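Local coordinates for protein geranyltranstransferase (IspA) (Helicobacter pylori, PDB 3Q1O) that probably transfers prenyl groups in isoprenoid biosynthesis, binding allylic diphosphates such as dimethylallyl diphosphate together with magnesium, at residues K56-K61 and A302-L307; E91-Y96 and Y137-L142; L199-L204 and F225-G230. All blocks are in the same frame, centred on the assembly; numbering follows the deposited sequence.

The three contacts belong to one all-helical body. Contact 2 (91-96 with 137-142) and contact 3 (199-204 with 225-230) join buried antiparallel helices, whereas contact 1 (56-61 with 302-307), which is partly buried, brings the last helix onto the start of helix 58-70. Leucines and a phenylalanine make contact 1, a cysteine sulfur and a buried serine mark contact 2, and glycines let the backbones of contact 3 close in. Contacts 1 and 2 share a bound dimethylallyl diphosphate and are tied by the Arg57-Glu91 salt bridge. Phe58 and Leu304 of contact 1 touch Met229 of contact 3, and Leu93 of contact 2 packs on Leu199 of contact 3.

Contact 1. Residues K56-K61 and A302-L307; sequences KRFRPK and ALLNTL. With DMA (dimethylallyl diphosphate), chain F.
Phe58 turns the far end of its ring to the C-terminal helix, where three leucines gather round it. Leu304 CD2 approaches the ring edge, near its plane, 4.1 Å from Phe58 CZ. Leu303 and Leu307 meet the ring from oblique positions, with Leu303 CG 3.9 Å from Phe58 CE1, and the Leu307 side chain runs at about a right angle to that of Phe58. With CG anti to the backbone N (chi1 -178°), the Phe58 ring extends to these leucines, although its CB does not itself point at them. Its ring also stacks with Phe233 and touches Met229, which joins the leucine cluster to helix 216-243.

Leu303 spreads its two branches over Lys61: CD1 lies 3.8 Å from Lys61 CB, while CD2 rests against the Lys61 carbonyl group. Lys61 CD still touches Leu303 CD1, and the extended chain then carries Lys61 NZ away to Lys56 O at 2.7 Å.

The same short segment also holds a diphosphate. Lys56 N donates an almost straight bond to O2B of dimethylallyl diphosphate (2.7 Å, 177°), and bends in the outer Lys56 chain bring NZ back to grip both O2A and O2B. Arg59 NH2 gives O1A a further bond of 2.8 Å, in the guanidinium plane. His94 and Arg113 add to this grip, and the basic groups probably balance much of the anion's charge. Lys56 in the loop just before helix 58-70 and Arg59 in its first turn, with Gly55 also in the pocket, form a diphosphate site characteristic of the trans-prenyltransferases of the FPP/GGPP synthase family.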
loop_
_atom_site.group_PDB
_atom_site.type_symbol
_atom_site.label_atom_id
_atom_site.label_comp_id
_atom_site.label_asym_id
_atom_site.label_seq_id
_atom_site.Cartn_x
_atom_site.Cartn_y
_atom_site.Cartn_z
ATOM N N LYS A 56 -16.606 -6.206 12.655
ATOM C CA LYS A 56 -17.492 -5.290 13.375
ATOM C C LYS A 56 -17.624 -3.947 12.664
ATOM O O LYS A 56 -18.526 -3.171 12.983
ATOM C CB LYS A 56 -16.993 -5.053 14.802
ATOM C CG LYS A 56 -17.078 -6.267 15.719
ATOM C CD LYS A 56 -16.478 -5.978 17.100
ATOM C CE LYS A 56 -14.961 -5.799 17.045
ATOM N NZ LYS A 56 -14.264 -6.980 16.452
ATOM N N ARG A 57 -16.712 -3.680 11.723
ATOM C CA ARG A 57 -16.640 -2.412 10.983
ATOM C C ARG A 57 -16.400 -1.260 11.945
ATOM O O ARG A 57 -16.896 -0.150 11.725
ATOM C CB ARG A 57 -17.910 -2.158 10.140
ATOM C CG ARG A 57 -17.959 -2.779 8.735
ATOM C CD ARG A 57 -17.197 -4.075 8.626
ATOM N NE ARG A 57 -17.808 -5.005 7.693
ATOM C CZ ARG A 57 -17.124 -5.850 6.933
ATOM N NH1 ARG A 57 -17.771 -6.673 6.120
ATOM N NH2 ARG A 57 -15.793 -5.863 6.971
ATOM N N PHE A 58 -15.626 -1.530 12.999
ATOM C CA PHE A 58 -15.413 -0.573 14.083
ATOM C C PHE A 58 -14.800 0.724 13.591
ATOM O O PHE A 58 -15.220 1.808 13.996
ATOM C CB PHE A 58 -14.551 -1.177 15.202
ATOM C CG PHE A 58 -14.330 -0.249 16.372
ATOM C CD1 PHE A 58 -15.410 0.307 17.057
ATOM C CD2 PHE A 58 -13.046 0.053 16.804
ATOM C CE1 PHE A 58 -15.206 1.159 18.149
ATOM C CE2 PHE A 58 -12.834 0.898 17.898
ATOM C CZ PHE A 58 -13.918 1.455 18.567
ATOM N N ARG A 59 -13.819 0.602 12.705
ATOM C CA ARG A 59 -13.125 1.767 12.171
ATOM C C ARG A 59 -13.989 2.619 11.209
ATOM O O ARG A 59 -14.018 3.843 11.357
ATOM C CB ARG A 59 -11.765 1.362 11.592
ATOM C CG ARG A 59 -10.807 0.868 12.660
ATOM C CD ARG A 59 -9.881 -0.197 12.145
ATOM N NE ARG A 59 -9.157 -0.861 13.229
ATOM C CZ ARG A 59 -9.584 -1.951 13.863
ATOM N NH1 ARG A 59 -8.856 -2.487 14.835
ATOM N NH2 ARG A 59 -10.740 -2.506 13.532
ATOM N N PRO A 60 -14.710 1.989 10.250
ATOM C CA PRO A 60 -15.678 2.809 9.509
ATOM C C PRO A 60 -16.761 3.444 10.384
ATOM O O PRO A 60 -17.144 4.587 10.137
ATOM C CB PRO A 60 -16.304 1.809 8.537
ATOM C CG PRO A 60 -15.212 0.842 8.265
ATOM C CD PRO A 60 -14.487 0.693 9.573
ATOM N N LYS A 61 -17.234 2.718 11.395
ATOM C CA LYS A 61 -18.166 3.274 12.380
ATOM C C LYS A 61 -17.598 4.483 13.138
ATOM O O LYS A 61 -18.325 5.444 13.396
ATOM C CB LYS A 61 -18.629 2.200 13.351
ATOM C CG LYS A 61 -19.644 1.256 12.747
ATOM C CD LYS A 61 -19.829 0.032 13.601
ATOM C CE LYS A 61 -20.928 -0.836 13.020
ATOM N NZ LYS A 61 -20.925 -2.185 13.619
ATOM N N ALA A 302 -22.577 5.959 22.055
ATOM C CA ALA A 302 -23.379 4.825 21.640
ATOM C C ALA A 302 -22.517 3.716 21.057
ATOM O O ALA A 302 -22.742 2.542 21.338
ATOM C CB ALA A 302 -24.410 5.266 20.636
ATOM N N LEU A 303 -21.532 4.097 20.248
ATOM C CA LEU A 303 -20.619 3.142 19.632
ATOM C C LEU A 303 -19.764 2.451 20.686
ATOM O O LEU A 303 -19.572 1.237 20.630
ATOM C CB LEU A 303 -19.737 3.827 18.578
ATOM C CG LEU A 303 -18.635 3.027 17.872
ATOM C CD1 LEU A 303 -19.171 1.794 17.139
ATOM C CD2 LEU A 303 -17.898 3.927 16.908
ATOM N N LEU A 304 -19.277 3.221 21.656
ATOM C CA LEU A 304 -18.410 2.659 22.686
ATOM C C LEU A 304 -19.157 1.806 23.710
ATOM O O LEU A 304 -18.620 0.794 24.148
ATOM C CB LEU A 304 -17.536 3.732 23.341
ATOM C CG LEU A 304 -16.462 4.359 22.435
ATOM C CD1 LEU A 304 -15.678 5.412 23.186
ATOM C CD2 LEU A 304 -15.513 3.317 21.852
ATOM N N ASN A 305 -20.389 2.186 24.059
ATOM C CA ASN A 305 -21.257 1.343 24.905
ATOM C C ASN A 305 -21.522 -0.032 24.313
ATOM O O ASN A 305 -21.529 -1.036 25.034
ATOM C CB ASN A 305 -22.599 2.025 25.198
ATOM C CG ASN A 305 -22.495 3.088 26.277
ATOM O OD1 ASN A 305 -21.510 3.156 27.023
ATOM N ND2 ASN A 305 -23.517 3.931 26.365
ATOM N N THR A 306 -21.730 -0.065 22.999
ATOM C CA THR A 306 -21.944 -1.303 22.267
ATOM C C THR A 306 -20.691 -2.173 22.274
ATOM O O THR A 306 -20.778 -3.390 22.435
ATOM C CB THR A 306 -22.386 -1.019 20.828
ATOM O OG1 THR A 306 -23.441 -0.053 20.850
ATOM C CG2 THR A 306 -22.884 -2.292 20.141
ATOM N N LEU A 307 -19.532 -1.542 22.122
ATOM C CA LEU A 307 -18.271 -2.265 22.157
ATOM C C LEU A 307 -17.944 -2.777 23.564
ATOM O O LEU A 307 -17.537 -3.928 23.731
ATOM C CB LEU A 307 -17.136 -1.384 21.633
ATOM C CG LEU A 307 -15.765 -2.059 21.588
ATOM C CD1 LEU A 307 -15.628 -2.930 20.329
ATOM C CD2 LEU A 307 -14.654 -1.027 21.690
HETATM C C1 DMA F . -8.724 -7.146 14.921
HETATM O O1 DMA F . -9.675 -6.097 14.722
HETATM C C2 DMA F . -7.454 -6.333 14.890
HETATM C C3 DMA F . -6.915 -5.799 15.997
HETATM C C4 DMA F . -7.497 -6.031 17.365
HETATM C C5 DMA F . -5.673 -4.964 15.852
HETATM P PA DMA F . -11.246 -6.187 15.002
HETATM O O1A DMA F . -11.850 -4.870 14.571
HETATM O O2A DMA F . -11.452 -6.694 16.412
HETATM O O3A DMA F . -11.684 -7.347 13.967
HETATM P PB DMA F . -12.782 -7.137 12.807
HETATM O O1B DMA F . -12.873 -8.528 12.225
HETATM O O2B DMA F . -14.032 -6.631 13.498
HETATM O O3B DMA F . -12.170 -6.115 11.887
#

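Contact 2. Residues E91-Y96 and Y137-L142; sequences ECLHTY and YSFELL. With DMA (dimethylallyl diphosphate), chain F.
Cys92 and Leu93 face Ser138 where two antiparallel helices of the isoprenoid synthase fold run side by side, their segment axes 9.0 Å apart at 179°. The closest pair of CA atoms, Cys92 and Ser138, comes within 5.6 Å, a spacing compatible with the small side chains placed there.

Cys92 can be followed outward. Its CB lies 3.6 Å from Ser138 OG. SG, turned to the side of the backbone N, then reaches between two residues one turn apart: Leu141 CD1 at 3.8 Å and the Tyr137 ring. The sulfur sits at that ring's edge, 82° off its normal, in a sulfur-aromatic contact with CD1 as the nearest ring atom. The phenol end of Tyr137 leads on to His32, its hydrogen-bond partner, and the ring meets Phe47 edge to face.

Ser138 OG is close to the Leu93 amide, but the angle is too poor for a hydrogen bond; the hydroxyl is instead bonded to Leu134 O within its own helix. Leu93 CB also lies against this oxygen, and its CD1 goes on to the Phe139 ring, which it meets obliquely. Beyond that ring lies Phe139 of the second subunit, so this layer continues into the dimer interface.

On the other flank of helix 80-101, Glu91 forms salt bridges with Arg57 and Arg113. Thr95 OG1 and Thr95 N approach Glu91 O from opposite faces of its carbonyl plane. His94 points its imidazole to the bound dimethylallyl diphosphate, and His94 NE2 donates to O3B at 2.6 Å through a bond bent to 144°.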
loop_
_atom_site.group_PDB
_atom_site.type_symbol
_atom_site.label_atom_id
_atom_site.label_comp_id
_atom_site.label_asym_id
_atom_site.label_seq_id
_atom_site.Cartn_x
_atom_site.Cartn_y
_atom_site.Cartn_z
ATOM N N GLU A 91 -11.350 0.247 5.924
ATOM C CA GLU A 91 -11.641 -1.164 6.130
ATOM C C GLU A 91 -10.748 -2.078 5.285
ATOM O O GLU A 91 -10.316 -3.136 5.754
ATOM C CB GLU A 91 -13.128 -1.449 5.887
ATOM C CG GLU A 91 -13.598 -2.863 6.265
ATOM C CD GLU A 91 -13.476 -3.182 7.755
ATOM O OE1 GLU A 91 -13.313 -2.256 8.580
ATOM O OE2 GLU A 91 -13.559 -4.378 8.104
ATOM N N CYS A 92 -10.451 -1.664 4.059
ATOM C CA CYS A 92 -9.531 -2.428 3.218
ATOM C C CYS A 92 -8.135 -2.510 3.820
ATOM O O CYS A 92 -7.566 -3.603 3.906
ATOM C CB CYS A 92 -9.469 -1.858 1.805
ATOM S SG CYS A 92 -10.942 -2.214 0.867
ATOM N N LEU A 93 -7.601 -1.368 4.253
ATOM C CA LEU A 93 -6.291 -1.341 4.902
ATOM C C LEU A 93 -6.283 -2.172 6.176
ATOM O O LEU A 93 -5.342 -2.920 6.414
ATOM C CB LEU A 93 -5.821 0.090 5.190
ATOM C CG LEU A 93 -4.321 0.188 5.492
ATOM C CD1 LEU A 93 -3.548 0.571 4.252
ATOM C CD2 LEU A 93 -4.054 1.188 6.583
ATOM N N HIS A 94 -7.336 -2.051 6.980
ATOM C CA HIS A 94 -7.496 -2.888 8.164
ATOM C C HIS A 94 -7.529 -4.388 7.808
ATOM O O HIS A 94 -6.801 -5.181 8.405
ATOM C CB HIS A 94 -8.735 -2.471 8.963
ATOM C CG HIS A 94 -9.059 -3.399 10.090
ATOM N ND1 HIS A 94 -8.154 -3.705 11.084
ATOM C CD2 HIS A 94 -10.183 -4.097 10.375
ATOM C CE1 HIS A 94 -8.703 -4.561 11.928
ATOM N NE2 HIS A 94 -9.934 -4.814 11.521
ATOM N N THR A 95 -8.339 -4.753 6.813
ATOM C CA THR A 95 -8.430 -6.134 6.329
ATOM C C THR A 95 -7.090 -6.676 5.805
ATOM O O THR A 95 -6.723 -7.820 6.097
ATOM C CB THR A 95 -9.512 -6.278 5.238
ATOM O OG1 THR A 95 -10.766 -5.792 5.735
ATOM C CG2 THR A 95 -9.675 -7.716 4.831
ATOM N N TYR A 96 -6.363 -5.859 5.041
ATOM C CA TYR A 96 -5.015 -6.222 4.595
ATOM C C TYR A 96 -4.109 -6.627 5.768
ATOM O O TYR A 96 -3.405 -7.633 5.679
ATOM C CB TYR A 96 -4.385 -5.105 3.724
ATOM C CG TYR A 96 -3.028 -4.596 4.189
ATOM C CD1 TYR A 96 -1.882 -5.402 4.131
ATOM C CD2 TYR A 96 -2.890 -3.300 4.689
ATOM C CE1 TYR A 96 -0.649 -4.939 4.586
ATOM C CE2 TYR A 96 -1.657 -2.828 5.141
ATOM C CZ TYR A 96 -0.545 -3.655 5.083
ATOM O OH TYR A 96 0.672 -3.197 5.517
ATOM N N TYR A 137 -5.061 -0.891 -2.682
ATOM C CA TYR A 137 -6.437 -0.580 -3.047
ATOM C C TYR A 137 -7.089 0.485 -2.171
ATOM O O TYR A 137 -7.919 1.255 -2.654
ATOM C CB TYR A 137 -7.298 -1.841 -3.059
ATOM C CG TYR A 137 -8.635 -1.651 -3.739
ATOM C CD1 TYR A 137 -9.833 -1.860 -3.044
ATOM C CD2 TYR A 137 -8.705 -1.248 -5.081
ATOM C CE1 TYR A 137 -11.071 -1.690 -3.676
ATOM C CE2 TYR A 137 -9.936 -1.064 -5.717
ATOM C CZ TYR A 137 -11.109 -1.288 -5.009
ATOM O OH TYR A 137 -12.314 -1.108 -5.636
ATOM N N SER A 138 -6.707 0.512 -0.892
ATOM C CA SER A 138 -7.103 1.559 0.050
ATOM C C SER A 138 -6.859 2.934 -0.523
ATOM O O SER A 138 -7.707 3.812 -0.438
ATOM C CB SER A 138 -6.305 1.428 1.343
ATOM O OG SER A 138 -6.465 0.123 1.852
ATOM N N PHE A 139 -5.696 3.118 -1.127
ATOM C CA PHE A 139 -5.357 4.417 -1.676
ATOM C C PHE A 139 -6.016 4.687 -3.024
ATOM O O PHE A 139 -6.349 5.836 -3.321
ATOM C CB PHE A 139 -3.843 4.610 -1.644
ATOM C CG PHE A 139 -3.285 4.447 -0.269
ATOM C CD1 PHE A 139 -3.497 5.429 0.693
ATOM C CD2 PHE A 139 -2.626 3.279 0.102
ATOM C CE1 PHE A 139 -3.016 5.268 1.989
ATOM C CE2 PHE A 139 -2.140 3.119 1.392
ATOM C CZ PHE A 139 -2.342 4.115 2.335
ATOM N N GLU A 140 -6.260 3.630 -3.805
ATOM C CA GLU A 140 -7.120 3.745 -4.987
ATOM C C GLU A 140 -8.533 4.237 -4.633
ATOM O O GLU A 140 -9.027 5.191 -5.241
ATOM C CB GLU A 140 -7.171 2.443 -5.804
ATOM C CG GLU A 140 -7.937 2.613 -7.123
ATOM C CD GLU A 140 -7.716 1.521 -8.166
ATOM O OE1 GLU A 140 -7.347 0.371 -7.827
ATOM O OE2 GLU A 140 -7.944 1.827 -9.354
ATOM N N LEU A 141 -9.163 3.615 -3.635
ATOM C CA LEU A 141 -10.511 4.030 -3.197
ATOM C C LEU A 141 -10.533 5.479 -2.729
ATOM O O LEU A 141 -11.434 6.237 -3.077
ATOM C CB LEU A 141 -11.035 3.135 -2.075
ATOM C CG LEU A 141 -11.600 1.768 -2.444
ATOM C CD1 LEU A 141 -11.637 0.897 -1.204
ATOM C CD2 LEU A 141 -12.988 1.887 -3.078
ATOM N N LEU A 142 -9.521 5.853 -1.955
ATOM C CA LEU A 142 -9.417 7.193 -1.411
ATOM C C LEU A 142 -9.276 8.236 -2.519
ATOM O O LEU A 142 -9.994 9.234 -2.524
ATOM C CB LEU A 142 -8.238 7.252 -0.446
ATOM C CG LEU A 142 -8.388 7.944 0.900
ATOM C CD1 LEU A 142 -9.768 7.825 1.432
ATOM C CD2 LEU A 142 -7.418 7.310 1.864
HETATM C C1 DMA F . -8.724 -7.146 14.921
HETATM O O1 DMA F . -9.675 -6.097 14.722
HETATM C C2 DMA F . -7.454 -6.333 14.890
HETATM C C3 DMA F . -6.915 -5.799 15.997
HETATM C C4 DMA F . -7.497 -6.031 17.365
HETATM C C5 DMA F . -5.673 -4.964 15.852
HETATM P PA DMA F . -11.246 -6.187 15.002
HETATM O O1A DMA F . -11.850 -4.870 14.571
HETATM O O2A DMA F . -11.452 -6.694 16.412
HETATM O O3A DMA F . -11.684 -7.347 13.967
HETATM P PB DMA F . -12.782 -7.137 12.807
HETATM O O1B DMA F . -12.873 -8.528 12.225
HETATM O O2B DMA F . -14.032 -6.631 13.498
HETATM O O3B DMA F . -12.170 -6.115 11.887
#

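Contact 3. Residues L199-L204 and F225-G230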
loop_
_atom_site.group_PDB
_atom_site.type_symbol
_atom_site.label_atom_id
_atom_site.label_comp_id
_atom_site.label_asym_id
_atom_site.label_seq_id
_atom_site.Cartn_x
_atom_site.Cartn_y
_atom_site.Cartn_z
ATOM N N LEU A 199 -4.413 3.316 13.895
ATOM C CA LEU A 199 -5.456 3.242 12.882
ATOM C C LEU A 199 -6.835 3.647 13.413
ATOM O O LEU A 199 -7.668 4.162 12.666
ATOM C CB LEU A 199 -5.496 1.843 12.263
ATOM C CG LEU A 199 -6.107 1.723 10.866
ATOM C CD1 LEU A 199 -5.298 2.540 9.874
ATOM C CD2 LEU A 199 -6.187 0.264 10.436
ATOM N N ILE A 200 -7.060 3.420 14.703
ATOM C CA ILE A 200 -8.288 3.844 15.365
ATOM C C ILE A 200 -8.365 5.370 15.460
ATOM O O ILE A 200 -9.415 5.956 15.158
ATOM C CB ILE A 200 -8.472 3.119 16.725
ATOM C CG1 ILE A 200 -9.111 1.745 16.485
ATOM C CG2 ILE A 200 -9.327 3.928 17.699
ATOM C CD1 ILE A 200 -8.888 0.739 17.592
ATOM N N SER A 201 -7.255 6.016 15.823
ATOM C CA SER A 201 -7.232 7.478 15.878
ATOM C C SER A 201 -7.322 8.092 14.483
ATOM O O SER A 201 -7.997 9.105 14.306
ATOM C CB SER A 201 -6.033 8.018 16.666
ATOM O OG SER A 201 -4.856 8.003 15.906
ATOM N N ALA A 202 -6.667 7.456 13.508
ATOM C CA ALA A 202 -6.768 7.832 12.094
ATOM C C ALA A 202 -8.224 7.908 11.618
ATOM O O ALA A 202 -8.626 8.914 11.048
ATOM C CB ALA A 202 -5.969 6.867 11.213
ATOM N N SER A 203 -9.000 6.855 11.883
ATOM C CA SER A 203 -10.435 6.808 11.587
ATOM C C SER A 203 -11.203 7.999 12.148
ATOM O O SER A 203 -12.079 8.542 11.482
ATOM C CB SER A 203 -11.048 5.520 12.133
ATOM O OG SER A 203 -10.449 4.387 11.535
ATOM N N LEU A 204 -10.861 8.404 13.365
ATOM C CA LEU A 204 -11.505 9.545 14.007
ATOM C C LEU A 204 -11.179 10.874 13.319
ATOM O O LEU A 204 -12.090 11.624 12.969
ATOM C CB LEU A 204 -11.159 9.594 15.505
ATOM C CG LEU A 204 -11.820 8.516 16.368
ATOM C CD1 LEU A 204 -11.250 8.517 17.764
ATOM C CD2 LEU A 204 -13.327 8.704 16.421
ATOM N N PHE A 225 -7.793 11.107 21.801
ATOM C CA PHE A 225 -8.844 10.218 22.264
ATOM C C PHE A 225 -8.703 8.835 21.645
ATOM O O PHE A 225 -8.900 7.827 22.324
ATOM C CB PHE A 225 -10.217 10.799 21.940
ATOM C CG PHE A 225 -11.362 9.968 22.445
ATOM C CD1 PHE A 225 -11.656 9.921 23.810
ATOM C CD2 PHE A 225 -12.154 9.237 21.558
ATOM C CE1 PHE A 225 -12.729 9.162 24.283
ATOM C CE2 PHE A 225 -13.225 8.471 22.022
ATOM C CZ PHE A 225 -13.514 8.436 23.388
ATOM N N GLY A 226 -8.352 8.810 20.358
ATOM C CA GLY A 226 -8.175 7.573 19.607
ATOM C C GLY A 226 -7.019 6.714 20.071
ATOM O O GLY A 226 -7.122 5.491 20.069
ATOM N N LEU A 227 -5.920 7.350 20.466
ATOM C CA LEU A 227 -4.778 6.627 21.017
ATOM C C LEU A 227 -5.111 5.969 22.355
ATOM O O LEU A 227 -4.700 4.839 22.621
ATOM C CB LEU A 227 -3.547 7.539 21.150
ATOM C CG LEU A 227 -2.906 8.084 19.859
ATOM C CD1 LEU A 227 -1.598 8.844 20.163
ATOM C CD2 LEU A 227 -2.677 6.995 18.791
ATOM N N LYS A 228 -5.860 6.676 23.191
ATOM C CA LYS A 228 -6.252 6.151 24.495
ATOM C C LYS A 228 -7.295 5.051 24.334
ATOM O O LYS A 228 -7.181 3.990 24.957
ATOM C CB LYS A 228 -6.782 7.271 25.393
ATOM C CG LYS A 228 -6.724 6.952 26.884
ATOM C CD LYS A 228 -7.348 8.058 27.725
ATOM C CE LYS A 228 -6.506 9.334 27.735
ATOM N NZ LYS A 228 -5.397 9.271 28.722
ATOM N N MET A 229 -8.300 5.303 23.494
ATOM C CA MET A 229 -9.373 4.339 23.292
ATOM C C MET A 229 -8.907 3.126 22.475
ATOM O O MET A 229 -9.393 2.011 22.674
ATOM C CB MET A 229 -10.602 5.012 22.683
ATOM C CG MET A 229 -11.810 4.093 22.500
ATOM S SD MET A 229 -11.819 3.402 20.841
ATOM C CE MET A 229 -12.225 4.896 19.939
ATOM N N GLY A 230 -7.956 3.353 21.574
ATOM C CA GLY A 230 -7.380 2.288 20.764
ATOM C C GLY A 230 -6.508 1.347 21.571
ATOM O O GLY A 230 -6.471 0.144 21.296
#
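The Phe225 ring takes Leu204 CD1 at its edge, near the ring plane and 4.0 Å from Phe225 CD2. Trp221 stacks on the same phenylalanine, and Val282 and Leu286 of helix 268-287 also pack against it, placing this end of the contact between three helices. Leu204 CD1 serves a second purpose, resting 3.7 Å from Gly226 CA.

Gly226 lies where the helices come nearest: its CA is 3.8 Å from that of Ser201, and the segment axes approach to 7.6 Å, antiparallel at 140°. Ser201 CB sits on the glycine backbone at 3.7 Å. A modest polar group is buried beside it: Ser201 OG, held between backbone N and carbonyl carbon by a chi1 of 79°, bonds to Lys198 O one turn back, while Leu227 CD2 lies against the oxygen.

Ile200, next to Ser201, splits its contacts between two branches, reaching a turn farther along helix 216-243. CG2 touches Gly226 O and Met229 CE, the latter at 3.8 Å, whereas CD1 lies 3.8 Å from Gly230 CA. Met229 crosses the isoleucine at about a right angle; bends at chi2 (-94°) and chi3 curl its thioether back so that SD and CE both face CG2. The isoleucine also touches Leu62 of helix 58-70.

Gly226 and Gly230, four residues apart on one helix face, form a GxxxG-like groove filled by Ile200, Ser201 and Leu204. Between residues 199-204 and 225-230 the contact consists of apolar touches and close backbone approach, so it relies on matching shapes, with the serine's polarity met inside its own helix.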